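Local coordinates for DNA-(apurinic or apyrimidinic site) endonuclease 2 (Xenopus laevis, PDB 6WCD), which cleaves DNA as a 3'-5' exonuclease and weak apurinic/apyrimidinic endonuclease, removing damage during base excision repair with magnesium or manganese as cofactor, at residues P45-E50 and P326-R331; T70-K73 and T77-A80; R39-E44 and V61-S66. All coordinates share one frame; numbering follows the deposited sequence.

Contact 1. Residues P45-E50 and P326-R331. With EDO (1,2-ethanediol), chain E.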
ATOM      1  N   PRO A  45     -10.719 -14.443 -11.476  1.00 15.18           N
ATOM      2  CA  PRO A  45      -9.564 -14.038 -12.313  1.00 16.18           C
ATOM      3  C   PRO A  45      -8.811 -12.852 -11.772  1.00 19.81           C
ATOM      4  O   PRO A  45      -7.632 -12.711 -12.088  1.00 19.78           O
ATOM      5  CB  PRO A  45     -10.211 -13.730 -13.668  1.00 17.17           C
ATOM      6  CG  PRO A  45     -11.449 -14.615 -13.698  1.00 21.01           C
ATOM      7  CD  PRO A  45     -11.966 -14.556 -12.249  1.00 17.95           C
ATOM      8  N   SER A  46      -9.443 -11.957 -11.016  1.00 15.22           N
ATOM      9  CA  SER A  46      -8.753 -10.814 -10.457  1.00 13.42           C
ATOM     10  C   SER A  46      -8.038 -11.178  -9.178  1.00 17.35           C
ATOM     11  O   SER A  46      -7.151 -10.429  -8.764  1.00 17.40           O
ATOM     12  CB  SER A  46      -9.740  -9.689 -10.225  1.00 16.23           C
ATOM     13  OG  SER A  46     -10.253  -9.186 -11.442  1.00 18.02           O
ATOM     14  N   ALA A  47      -8.405 -12.252  -8.528  1.00 15.35           N
ATOM     15  CA  ALA A  47      -7.840 -12.607  -7.225  1.00 17.93           C
ATOM     16  C   ALA A  47      -6.766 -13.666  -7.319  1.00 21.45           C
ATOM     17  O   ALA A  47      -5.793 -13.602  -6.554  1.00 27.15           O
ATOM     18  CB  ALA A  47      -8.952 -13.085  -6.297  1.00 24.32           C
ATOM     19  N   ILE A  48      -6.896 -14.640  -8.203  1.00 16.89           N
ATOM     20  CA  ILE A  48      -5.991 -15.779  -8.286  1.00 18.47           C
ATOM     21  C   ILE A  48      -5.288 -15.702  -9.627  1.00 20.67           C
ATOM     22  O   ILE A  48      -5.920 -15.825 -10.692  1.00 20.65           O
ATOM     23  CB  ILE A  48      -6.740 -17.096  -8.077  1.00 24.66           C
ATOM     24  CG1 ILE A  48      -7.241 -17.107  -6.623  1.00 25.14           C
ATOM     25  CG2 ILE A  48      -5.784 -18.293  -8.247  1.00 28.19           C
ATOM     26  CD1 ILE A  48      -8.075 -18.274  -6.261  1.00 31.24           C
ATOM     27  N   VAL A  49      -3.973 -15.457  -9.597  1.00 18.36           N
ATOM     28  CA  VAL A  49      -3.192 -15.315 -10.805  1.00 16.62           C
ATOM     29  C   VAL A  49      -2.060 -16.333 -10.789  1.00 17.15           C
ATOM     30  O   VAL A  49      -1.320 -16.422  -9.789  1.00 17.23           O
ATOM     31  CB  VAL A  49      -2.616 -13.874 -10.899  1.00 15.61           C
ATOM     32  CG1 VAL A  49      -1.837 -13.726 -12.147  1.00 19.41           C
ATOM     33  CG2 VAL A  49      -3.746 -12.853 -10.866  1.00 18.09           C
ATOM     34  N   GLU A  50      -1.893 -17.024 -11.890  1.00 17.42           N
ATOM     35  CA  GLU A  50      -0.818 -18.015 -12.029  1.00 20.27           C
ATOM     36  C   GLU A  50       0.532 -17.371 -11.739  1.00 20.40           C
ATOM     37  O   GLU A  50       0.859 -16.323 -12.298  1.00 18.57           O
ATOM     38  CB  GLU A  50      -0.812 -18.595 -13.436  1.00 23.23           C
ATOM     39  CG  GLU A  50       0.214 -19.697 -13.608  1.00 28.66           C
ATOM     40  CD  GLU A  50       0.352 -20.131 -15.060  1.00 67.61           C
ATOM     41  OE1 GLU A  50      -0.600 -19.912 -15.838  1.00 67.79           O
ATOM     42  OE2 GLU A  50       1.420 -20.672 -15.421  1.00 77.55           O
ATOM     43  N   PRO A 326     -13.510 -20.184   0.066  1.00 23.29           N
ATOM     44  CA  PRO A 326     -14.362 -21.326  -0.300  1.00 31.14           C
ATOM     45  C   PRO A 326     -15.006 -21.191  -1.673  1.00 26.54           C
ATOM     46  O   PRO A 326     -15.214 -22.203  -2.352  1.00 30.32           O
ATOM     47  CB  PRO A 326     -15.435 -21.339   0.801  1.00 34.67           C
ATOM     48  CG  PRO A 326     -14.892 -20.547   1.925  1.00 34.14           C
ATOM     49  CD  PRO A 326     -13.861 -19.561   1.349  1.00 25.36           C
ATOM     50  N   GLU A 327     -15.315 -19.968  -2.097  1.00 26.57           N
ATOM     51  CA  GLU A 327     -15.934 -19.784  -3.406  1.00 26.90           C
ATOM     52  C   GLU A 327     -15.019 -20.175  -4.547  1.00 27.78           C
ATOM     53  O   GLU A 327     -15.509 -20.437  -5.651  1.00 30.19           O
ATOM     54  CB  GLU A 327     -16.385 -18.341  -3.561  1.00 25.76           C
ATOM     55  CG  GLU A 327     -15.307 -17.262  -3.398  1.00 26.34           C
ATOM     56  CD  GLU A 327     -15.255 -16.629  -1.985  1.00 27.06           C
ATOM     57  OE1 GLU A 327     -14.984 -15.407  -1.888  1.00 28.88           O
ATOM     58  OE2 GLU A 327     -15.442 -17.369  -0.988  1.00 31.03           O
ATOM     59  N   PHE A 328     -13.704 -20.244  -4.314  1.00 25.29           N
ATOM     60  CA  PHE A 328     -12.751 -20.554  -5.370  1.00 27.90           C
ATOM     61  C   PHE A 328     -12.182 -21.975  -5.237  1.00 34.42           C
ATOM     62  O   PHE A 328     -11.126 -22.275  -5.796  1.00 36.37           O
ATOM     63  CB  PHE A 328     -11.617 -19.516  -5.377  1.00 24.18           C
ATOM     64  CG  PHE A 328     -12.073 -18.083  -5.589  1.00 25.52           C
ATOM     65  CD1 PHE A 328     -13.218 -17.825  -6.333  1.00 28.34           C
ATOM     66  CD2 PHE A 328     -11.384 -17.017  -5.038  1.00 25.47           C
ATOM     67  CE1 PHE A 328     -13.632 -16.528  -6.526  1.00 24.02           C
ATOM     68  CE2 PHE A 328     -11.810 -15.676  -5.250  1.00 27.50           C
ATOM     69  CZ  PHE A 328     -12.965 -15.474  -5.993  1.00 21.19           C
ATOM     70  N   ALA A 329     -12.864 -22.861  -4.511  1.00 35.18           N
ATOM     71  CA  ALA A 329     -12.283 -24.182  -4.228  1.00 38.52           C
ATOM     72  C   ALA A 329     -12.134 -25.063  -5.472  1.00 50.56           C
ATOM     73  O   ALA A 329     -11.299 -25.984  -5.470  1.00 45.14           O
ATOM     74  CB  ALA A 329     -13.129 -24.909  -3.184  1.00 40.71           C
ATOM     75  N   GLY A 330     -12.949 -24.857  -6.510  1.00 36.81           N
ATOM     76  CA  GLY A 330     -12.759 -25.540  -7.780  1.00 35.35           C
ATOM     77  C   GLY A 330     -13.754 -26.672  -8.003  1.00 43.96           C
ATOM     78  O   GLY A 330     -14.446 -27.135  -7.091  1.00 46.54           O
ATOM     79  N   ARG A 331     -13.810 -27.134  -9.269  1.00 42.20           N
ATOM     80  CA  ARG A 331     -14.816 -28.106  -9.672  1.00 54.26           C
ATOM     81  C   ARG A 331     -14.594 -29.463  -9.011  1.00 66.46           C
ATOM     82  O   ARG A 331     -15.567 -30.162  -8.707  1.00 60.88           O
ATOM     83  CB  ARG A 331     -14.822 -28.258 -11.198  1.00 41.52           C
ATOM     84  CG  ARG A 331     -15.898 -29.174 -11.741  1.00 43.78           C
ATOM     85  CD  ARG A 331     -15.541 -29.686 -13.121  1.00 41.01           C
ATOM     86  NE  ARG A 331     -16.572 -30.582 -13.645  1.00 48.75           N
ATOM     87  CZ  ARG A 331     -16.439 -31.334 -14.739  1.00 67.61           C
ATOM     88  NH1 ARG A 331     -17.441 -32.114 -15.138  1.00 56.73           N
ATOM     89  NH2 ARG A 331     -15.311 -31.305 -15.440  1.00 70.37           N
TER
HETATM   90  C1  EDO E 404       4.543 -18.060 -14.610  1.00 65.38           C
HETATM   91  O1  EDO E 404       3.762 -18.318 -15.785  1.00 71.12           O
HETATM   92  C2  EDO E 404       4.165 -19.065 -13.526  1.00 72.87           C
HETATM   93  O2  EDO E 404       5.203 -19.115 -12.536  1.00 74.85           O

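Contact 2. Residues T70-K73 and T77-A80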
ATOM      1  N   THR A  70      -2.177  -7.560  -2.188  1.00  9.49           N
ATOM      2  CA  THR A  70      -0.748  -7.793  -2.325  1.00 10.17           C
ATOM      3  C   THR A  70      -0.526  -9.131  -2.982  1.00 10.64           C
ATOM      4  O   THR A  70      -1.049 -10.163  -2.512  1.00 11.57           O
ATOM      5  CB  THR A  70      -0.077  -7.725  -0.959  1.00 10.81           C
ATOM      6  OG1 THR A  70      -0.217  -6.397  -0.475  1.00 10.86           O
ATOM      7  CG2 THR A  70       1.390  -8.082  -1.027  1.00 11.10           C
ATOM      8  N   PHE A  71       0.192  -9.102  -4.097  1.00 10.31           N
ATOM      9  CA  PHE A  71       0.536 -10.271  -4.884  1.00 11.51           C
ATOM     10  C   PHE A  71       2.009 -10.577  -4.665  1.00 12.98           C
ATOM     11  O   PHE A  71       2.857  -9.716  -4.855  1.00 12.26           O
ATOM     12  CB  PHE A  71       0.277 -10.035  -6.375  1.00 11.05           C
ATOM     13  CG  PHE A  71      -1.151 -10.008  -6.754  1.00 11.14           C
ATOM     14  CD1 PHE A  71      -1.890  -8.850  -6.645  1.00 14.20           C
ATOM     15  CD2 PHE A  71      -1.727 -11.140  -7.241  1.00 14.48           C
ATOM     16  CE1 PHE A  71      -3.313  -8.878  -7.031  1.00 15.58           C
ATOM     17  CE2 PHE A  71      -3.053 -11.182  -7.603  1.00 17.08           C
ATOM     18  CZ  PHE A  71      -3.814 -10.056  -7.495  1.00 14.22           C
ATOM     19  N   CYS A  72       2.297 -11.818  -4.318  1.00 11.70           N
ATOM     20  CA  CYS A  72       3.652 -12.268  -4.045  1.00 11.50           C
ATOM     21  C   CYS A  72       4.065 -13.380  -5.004  1.00 13.45           C
ATOM     22  O   CYS A  72       3.301 -14.301  -5.252  1.00 13.60           O
ATOM     23  CB  CYS A  72       3.739 -12.801  -2.607  1.00 12.83           C
ATOM     24  SG  CYS A  72       3.308 -11.613  -1.387  1.00 16.33           S
ATOM     25  N   LYS A  73       5.294 -13.317  -5.547  1.00 13.74           N
ATOM     26  CA  LYS A  73       5.845 -14.462  -6.221  1.00 13.76           C
ATOM     27  C   LYS A  73       6.192 -15.564  -5.211  1.00 18.21           C
ATOM     28  O   LYS A  73       6.192 -15.349  -4.004  1.00 17.33           O
ATOM     29  CB  LYS A  73       7.071 -14.051  -7.037  1.00 17.64           C
ATOM     30  CG  LYS A  73       6.739 -13.133  -8.194  1.00 16.39           C
ATOM     31  CD  LYS A  73       7.901 -12.908  -9.150  1.00 23.58           C
ATOM     32  CE  LYS A  73       7.410 -12.208 -10.416  1.00 22.01           C
ATOM     33  NZ  LYS A  73       8.561 -11.713 -11.252  1.00 34.74           N
ATOM     34  N   THR A  77       6.667 -15.651  -0.617  1.00 15.53           N
ATOM     35  CA  THR A  77       5.496 -16.100   0.120  1.00 13.32           C
ATOM     36  C   THR A  77       5.632 -15.663   1.569  1.00 13.46           C
ATOM     37  O   THR A  77       6.620 -16.009   2.216  1.00 15.16           O
ATOM     38  CB  THR A  77       5.385 -17.614   0.021  1.00 14.97           C
ATOM     39  OG1 THR A  77       5.308 -18.001  -1.378  1.00 17.17           O
ATOM     40  CG2 THR A  77       4.146 -18.132   0.711  1.00 18.40           C
ATOM     41  N   PRO A  78       4.661 -14.952   2.121  1.00 13.48           N
ATOM     42  CA  PRO A  78       4.786 -14.403   3.461  1.00 13.29           C
ATOM     43  C   PRO A  78       4.587 -15.427   4.556  1.00 14.56           C
ATOM     44  O   PRO A  78       3.803 -16.381   4.437  1.00 15.83           O
ATOM     45  CB  PRO A  78       3.704 -13.316   3.506  1.00 14.60           C
ATOM     46  CG  PRO A  78       2.691 -13.758   2.534  1.00 14.67           C
ATOM     47  CD  PRO A  78       3.445 -14.423   1.434  1.00 15.55           C
ATOM     48  N   GLN A  79       5.283 -15.192   5.668  1.00 16.94           N
ATOM     49  CA  GLN A  79       5.092 -16.014   6.848  1.00 17.84           C
ATOM     50  C   GLN A  79       3.799 -15.689   7.562  1.00 18.47           C
ATOM     51  O   GLN A  79       3.259 -16.546   8.279  1.00 20.87           O
ATOM     52  CB  GLN A  79       6.291 -15.848   7.800  1.00 21.44           C
ATOM     53  CG  GLN A  79       7.573 -16.611   7.383  1.00 28.93           C
ATOM     54  CD  GLN A  79       8.327 -16.058   6.179  1.00 37.57           C
ATOM     55  OE1 GLN A  79       8.163 -14.908   5.787  1.00 32.56           O
ATOM     56  NE2 GLN A  79       9.201 -16.891   5.604  1.00 31.00           N
ATOM     57  N   ALA A  80       3.273 -14.484   7.380  1.00 15.08           N
ATOM     58  CA  ALA A  80       2.067 -14.052   8.041  1.00 17.13           C
ATOM     59  C   ALA A  80       1.395 -13.006   7.167  1.00 14.37           C
ATOM     60  O   ALA A  80       2.031 -12.324   6.373  1.00 14.26           O
ATOM     61  CB  ALA A  80       2.352 -13.473   9.424  1.00 17.77           C
TER

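Contact 3. Residues R39-E44 and V61-S66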
ATOM      1  N   ARG A  39     -16.119  -9.306  -2.250  1.00 14.30           N
ATOM      2  CA  ARG A  39     -16.249 -10.760  -2.281  1.00 17.40           C
ATOM      3  C   ARG A  39     -17.509 -11.202  -3.001  1.00 17.21           C
ATOM      4  O   ARG A  39     -17.552 -12.327  -3.544  1.00 21.38           O
ATOM      5  CB  ARG A  39     -16.255 -11.348  -0.877  1.00 22.79           C
ATOM      6  CG  ARG A  39     -14.837 -11.716  -0.454  1.00 31.83           C
ATOM      7  CD  ARG A  39     -14.834 -12.504   0.826  1.00 38.32           C
ATOM      8  NE  ARG A  39     -15.143 -13.923   0.687  1.00 30.54           N
ATOM      9  CZ  ARG A  39     -15.257 -14.719   1.746  1.00 35.03           C
ATOM     10  NH1 ARG A  39     -15.106 -14.186   2.952  1.00 41.19           N
ATOM     11  NH2 ARG A  39     -15.494 -16.002   1.621  1.00 34.35           N
ATOM     12  N   ASP A  40     -18.577 -10.389  -2.985  1.00 16.01           N
ATOM     13  CA  ASP A  40     -19.816 -10.724  -3.659  1.00 20.71           C
ATOM     14  C   ASP A  40     -19.653 -10.916  -5.163  1.00 17.78           C
ATOM     15  O   ASP A  40     -20.479 -11.613  -5.765  1.00 20.07           O
ATOM     16  CB  ASP A  40     -20.860  -9.628  -3.372  1.00 20.38           C
ATOM     17  CG  ASP A  40     -20.448  -8.246  -3.878  1.00 25.50           C
ATOM     18  OD1 ASP A  40     -19.340  -7.793  -3.585  1.00 24.94           O
ATOM     19  OD2 ASP A  40     -21.254  -7.574  -4.551  1.00 26.97           O
ATOM     20  N   LEU A  41     -18.586 -10.344  -5.752  1.00 17.12           N
ATOM     21  CA  LEU A  41     -18.418 -10.408  -7.202  1.00 16.74           C
ATOM     22  C   LEU A  41     -17.884 -11.760  -7.689  1.00 18.17           C
ATOM     23  O   LEU A  41     -18.006 -12.032  -8.888  1.00 19.05           O
ATOM     24  CB  LEU A  41     -17.425  -9.356  -7.673  1.00 15.80           C
ATOM     25  CG  LEU A  41     -17.789  -7.915  -7.268  1.00 16.24           C
ATOM     26  CD1 LEU A  41     -16.643  -7.009  -7.757  1.00 18.59           C
ATOM     27  CD2 LEU A  41     -19.075  -7.522  -7.850  1.00 17.28           C
ATOM     28  N   LEU A  42     -17.354 -12.599  -6.803  1.00 17.32           N
ATOM     29  CA  LEU A  42     -16.794 -13.918  -7.194  1.00 17.05           C
ATOM     30  C   LEU A  42     -15.756 -13.803  -8.319  1.00 16.58           C
ATOM     31  O   LEU A  42     -15.679 -14.672  -9.207  1.00 17.80           O
ATOM     32  CB  LEU A  42     -17.888 -14.888  -7.589  1.00 20.57           C
ATOM     33  CG  LEU A  42     -19.078 -15.079  -6.639  1.00 20.78           C
ATOM     34  CD1 LEU A  42     -20.197 -15.923  -7.228  1.00 23.90           C
ATOM     35  CD2 LEU A  42     -18.562 -15.675  -5.347  1.00 27.54           C
ATOM     36  N   ASP A  43     -14.934 -12.772  -8.247  1.00 16.40           N
ATOM     37  CA  ASP A  43     -14.000 -12.428  -9.336  1.00 15.10           C
ATOM     38  C   ASP A  43     -12.694 -13.183  -9.179  1.00 15.06           C
ATOM     39  O   ASP A  43     -11.643 -12.632  -8.853  1.00 15.57           O
ATOM     40  CB  ASP A  43     -13.786 -10.921  -9.411  1.00 15.93           C
ATOM     41  CG  ASP A  43     -13.169 -10.512 -10.722  1.00 19.41           C
ATOM     42  OD1 ASP A  43     -12.880 -11.455 -11.511  1.00 21.27           O
ATOM     43  OD2 ASP A  43     -12.945  -9.284 -10.934  1.00 18.39           O
ATOM     44  N   GLU A  44     -12.774 -14.477  -9.480  1.00 15.59           N
ATOM     45  CA  GLU A  44     -11.616 -15.349  -9.356  1.00 15.63           C
ATOM     46  C   GLU A  44     -10.485 -14.892 -10.248  1.00 17.70           C
ATOM     47  O   GLU A  44      -9.326 -14.913  -9.797  1.00 16.16           O
ATOM     48  CB  GLU A  44     -12.035 -16.780  -9.674  1.00 18.70           C
ATOM     49  CG  GLU A  44     -10.948 -17.772  -9.322  1.00 20.81           C
ATOM     50  CD  GLU A  44     -11.302 -19.178  -9.789  1.00 64.44           C
ATOM     51  OE1 GLU A  44     -11.726 -19.323 -10.954  1.00 75.02           O
ATOM     52  OE2 GLU A  44     -11.165 -20.129  -8.992  1.00 76.58           O
ATOM     53  N   VAL A  61     -18.564  -2.644   2.889  1.00 17.94           N
ATOM     54  CA  VAL A  61     -19.643  -1.646   2.979  1.00 22.05           C
ATOM     55  C   VAL A  61     -20.327  -1.286   1.674  1.00 36.10           C
ATOM     56  O   VAL A  61     -21.313  -0.524   1.699  1.00 32.33           O
ATOM     57  CB  VAL A  61     -19.154  -0.338   3.638  1.00 26.15           C
ATOM     58  CG1 VAL A  61     -18.637  -0.609   5.055  1.00 41.98           C
ATOM     59  CG2 VAL A  61     -18.152   0.346   2.783  1.00 26.09           C
ATOM     60  N   ARG A  62     -19.773  -1.691   0.537  1.00 24.36           N
ATOM     61  CA  ARG A  62     -20.296  -1.308  -0.758  1.00 19.11           C
ATOM     62  C   ARG A  62     -19.648  -2.217  -1.792  1.00 19.02           C
ATOM     63  O   ARG A  62     -18.447  -2.437  -1.742  1.00 21.98           O
ATOM     64  CB  ARG A  62     -19.876   0.133  -1.093  1.00 21.02           C
ATOM     65  CG  ARG A  62     -20.448   0.720  -2.369  1.00 29.19           C
ATOM     66  CD  ARG A  62     -20.195   2.226  -2.421  1.00 47.47           C
ATOM     67  NE  ARG A  62     -20.522   2.856  -1.145  1.00 62.50           N
ATOM     68  CZ  ARG A  62     -19.842   3.848  -0.584  1.00 71.75           C
ATOM     69  NH1 ARG A  62     -18.795   4.372  -1.196  1.00 75.52           N
ATOM     70  NH2 ARG A  62     -20.227   4.331   0.589  1.00 63.53           N
ATOM     71  N   SER A  63     -20.423  -2.723  -2.733  1.00 19.94           N
ATOM     72  CA  SER A  63     -19.879  -3.585  -3.799  1.00 20.02           C
ATOM     73  C   SER A  63     -19.025  -2.798  -4.791  1.00 17.84           C
ATOM     74  O   SER A  63     -19.334  -1.663  -5.184  1.00 21.43           O
ATOM     75  CB  SER A  63     -21.048  -4.256  -4.501  1.00 25.90           C
ATOM     76  OG  SER A  63     -20.633  -5.127  -5.537  1.00 22.62           O
ATOM     77  N   GLY A  64     -17.917  -3.408  -5.192  1.00 16.28           N
ATOM     78  CA  GLY A  64     -17.074  -2.789  -6.205  1.00 19.03           C
ATOM     79  C   GLY A  64     -16.340  -1.564  -5.771  1.00 17.34           C
ATOM     80  O   GLY A  64     -15.992  -0.730  -6.611  1.00 21.79           O
ATOM     81  N   TYR A  65     -16.103  -1.426  -4.483  1.00 17.38           N
ATOM     82  CA  TYR A  65     -15.561  -0.224  -3.878  1.00 15.20           C
ATOM     83  C   TYR A  65     -14.251  -0.501  -3.170  1.00 13.09           C
ATOM     84  O   TYR A  65     -14.126  -1.518  -2.490  1.00 13.60           O
ATOM     85  CB  TYR A  65     -16.608   0.312  -2.901  1.00 15.49           C
ATOM     86  CG  TYR A  65     -16.198   1.478  -2.061  1.00 15.56           C
ATOM     87  CD1 TYR A  65     -15.969   1.322  -0.714  1.00 16.87           C
ATOM     88  CD2 TYR A  65     -16.137   2.757  -2.587  1.00 17.42           C
ATOM     89  CE1 TYR A  65     -15.614   2.404   0.098  1.00 18.33           C
ATOM     90  CE2 TYR A  65     -15.768   3.845  -1.764  1.00 20.01           C
ATOM     91  CZ  TYR A  65     -15.509   3.645  -0.426  1.00 18.78           C
ATOM     92  OH  TYR A  65     -15.205   4.759   0.377  1.00 22.73           O
ATOM     93  N   SER A  66     -13.308   0.426  -3.323  1.00 12.65           N
ATOM     94  CA  SER A  66     -12.048   0.414  -2.546  1.00 12.28           C
ATOM     95  C   SER A  66     -11.342  -0.918  -2.783  1.00 12.01           C
ATOM     96  O   SER A  66     -11.382  -1.438  -3.911  1.00 13.44           O
ATOM     97  CB  SER A  66     -12.409   0.718  -1.099  1.00 12.65           C
ATOM     98  OG  SER A  66     -11.244   0.837  -0.352  1.00 13.51           O
TER

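Contact 1. Residues P45-E50 and P326-R331
A47 and I48 take the ring of F328 into an apolar side-chain contact where the short helix 44-47 of the endonuclease/exonuclease/phosphatase fold meets a loop near the end of the modelled chain. The contact is small, burying 114 Å² over both segments, and rests on three side chains. CD1 of I48 lies 3.7 Å from CD2 of F328 and also reaches its CB, while the CB of A47 meets the next ring atom, CE2 of F328, at 4.0 Å. Both neighbours approach the aromatic plane obliquely, and the two longer side chains, I48 and F328, slide past each other in opposite directions. With CG1 anti to its carbonyl carbon (chi1 -66°) and an extended chi2, the isoleucine extends CD1 toward the start of the ring; CG of F328 is likewise anti to the carbonyl carbon, and the ring lies beside the helix end, against A47 and I48. Along the tail, the CG of E327 sits 3.6 Å above one face of the F328 ring, toward its rim. F328 follows a short 3-10 segment, 326-327, where A329 N is hydrogen-bonded back to P326 O at 3.3 Å. On the helix side, I48 is the first residue to leave helical geometry, and the carbonyl of A47 is hydrogen-bonded to S54 OG and weakly to T322 OG1. At the far end of its segment, E50 OE2 accepts a weak hydrogen bond from O1 of a 1,2-ethanediol, probably carried over from crystallisation. This is plain apolar packing that joins the end of helix 44-47 to the loop after strand 310-312, at the margin of the DNase I-like fold.

Contact 2. Residues T70-K73 and T77-A80
C72 and P78 meet at the loop that carries the chain from strand 68-72 of one sheet to strand 80-83 of the other, a crossing between the two layers of the DNase I-like sandwich. The first shell is slight: SG of C72 lies 4.0 Å from CD of P78. With its sulfur anti to the carbonyl carbon (chi1 -59°), the cysteine directs SG across the loop. Nearer the middle of the loop, K73 O and T77 N come within 3.4 Å, but the angle is too poor for a hydrogen bond. The carbonyl is instead hydrogen-bonded to T76 OG1, and T77 OG1 is hydrogen-bonded to S74 O, so the hydroxyls of the loop help to fix its shape.

Outward from this, H124 of strand 119-127 and N53 of strand 53-57 touch both C72 and P78, which buries the pair between the layers. The strand is held through backbone bonds of C72 with N53 and of F71 with I30, and T70 OG1 is hydrogen-bonded to N140 ND2. Beyond the proline, Q79 and A80 form a classic beta bulge against strand 119-127. The side-chain amide of Q79 spans strands 119-127 and 310-312: OE1 is hydrogen-bonded to R125 N and NE2 to I312 O.

Contact 3. Residues R39-E44 and V61-S66
S63 and D40 are joined by a hydrogen bond between two surface loops of the nuclease domain: a type II beta turn from R62 to Y65 and the 3-10 segment 39-41. The tight part is this one bond. S63 OG donates to D40 OD2 at 2.7 Å, and OD2 accepts through its syn lone pair, on the side of OD1; the CB of S63 follows to 3.3 Å from D40 OD2. D40 places its carboxylate between its backbone N and carbonyl carbon (chi1 61°), whereas OG of S63 stands anti to its own backbone N. The second oxygen, D40 OD1, is hydrogen-bonded to T38 OG1, which also receives G64 N, so one threonine hydroxyl ties the aspartate to the turn. G64 has a positive phi, which favours glycine at this corner.

The looser side belongs to L41, whose CD2 only grazes S63 OG at 3.7 Å. D40, L41 and S63 are all exposed, so this is a surface contact. Within the turn segment, the Y65 ring lies between its neighbours, with R62 NH1 3.1 Å above one face and S66 CB 3.6 Å above the opposite one, each displaced toward the rim.

How the contacts relate
Contact 1 touches both others, its centre about 16 Å from that of contact 2 and about 14 Å from that of contact 3. Toward contact 2, V49 CG2 lies 3.7 Å from F71 CE2. Toward contact 3, E327 OE2 pairs with R39 NH2 in a 2.9 Å salt bridge and F328 CE1 lies 3.5 Å from E44 CB. Contacts 2 and 3 merely adjoin in sequence. Contact 3 comes within about 11 Å of the metal site, measured between the side chains of L41 and the magnesium ligand E34; contacts 1 and 2 lie away from the catalytic and metal sites. The side chains of L41 and K73 are each about 7 Å from a bound 1,4-butanediol.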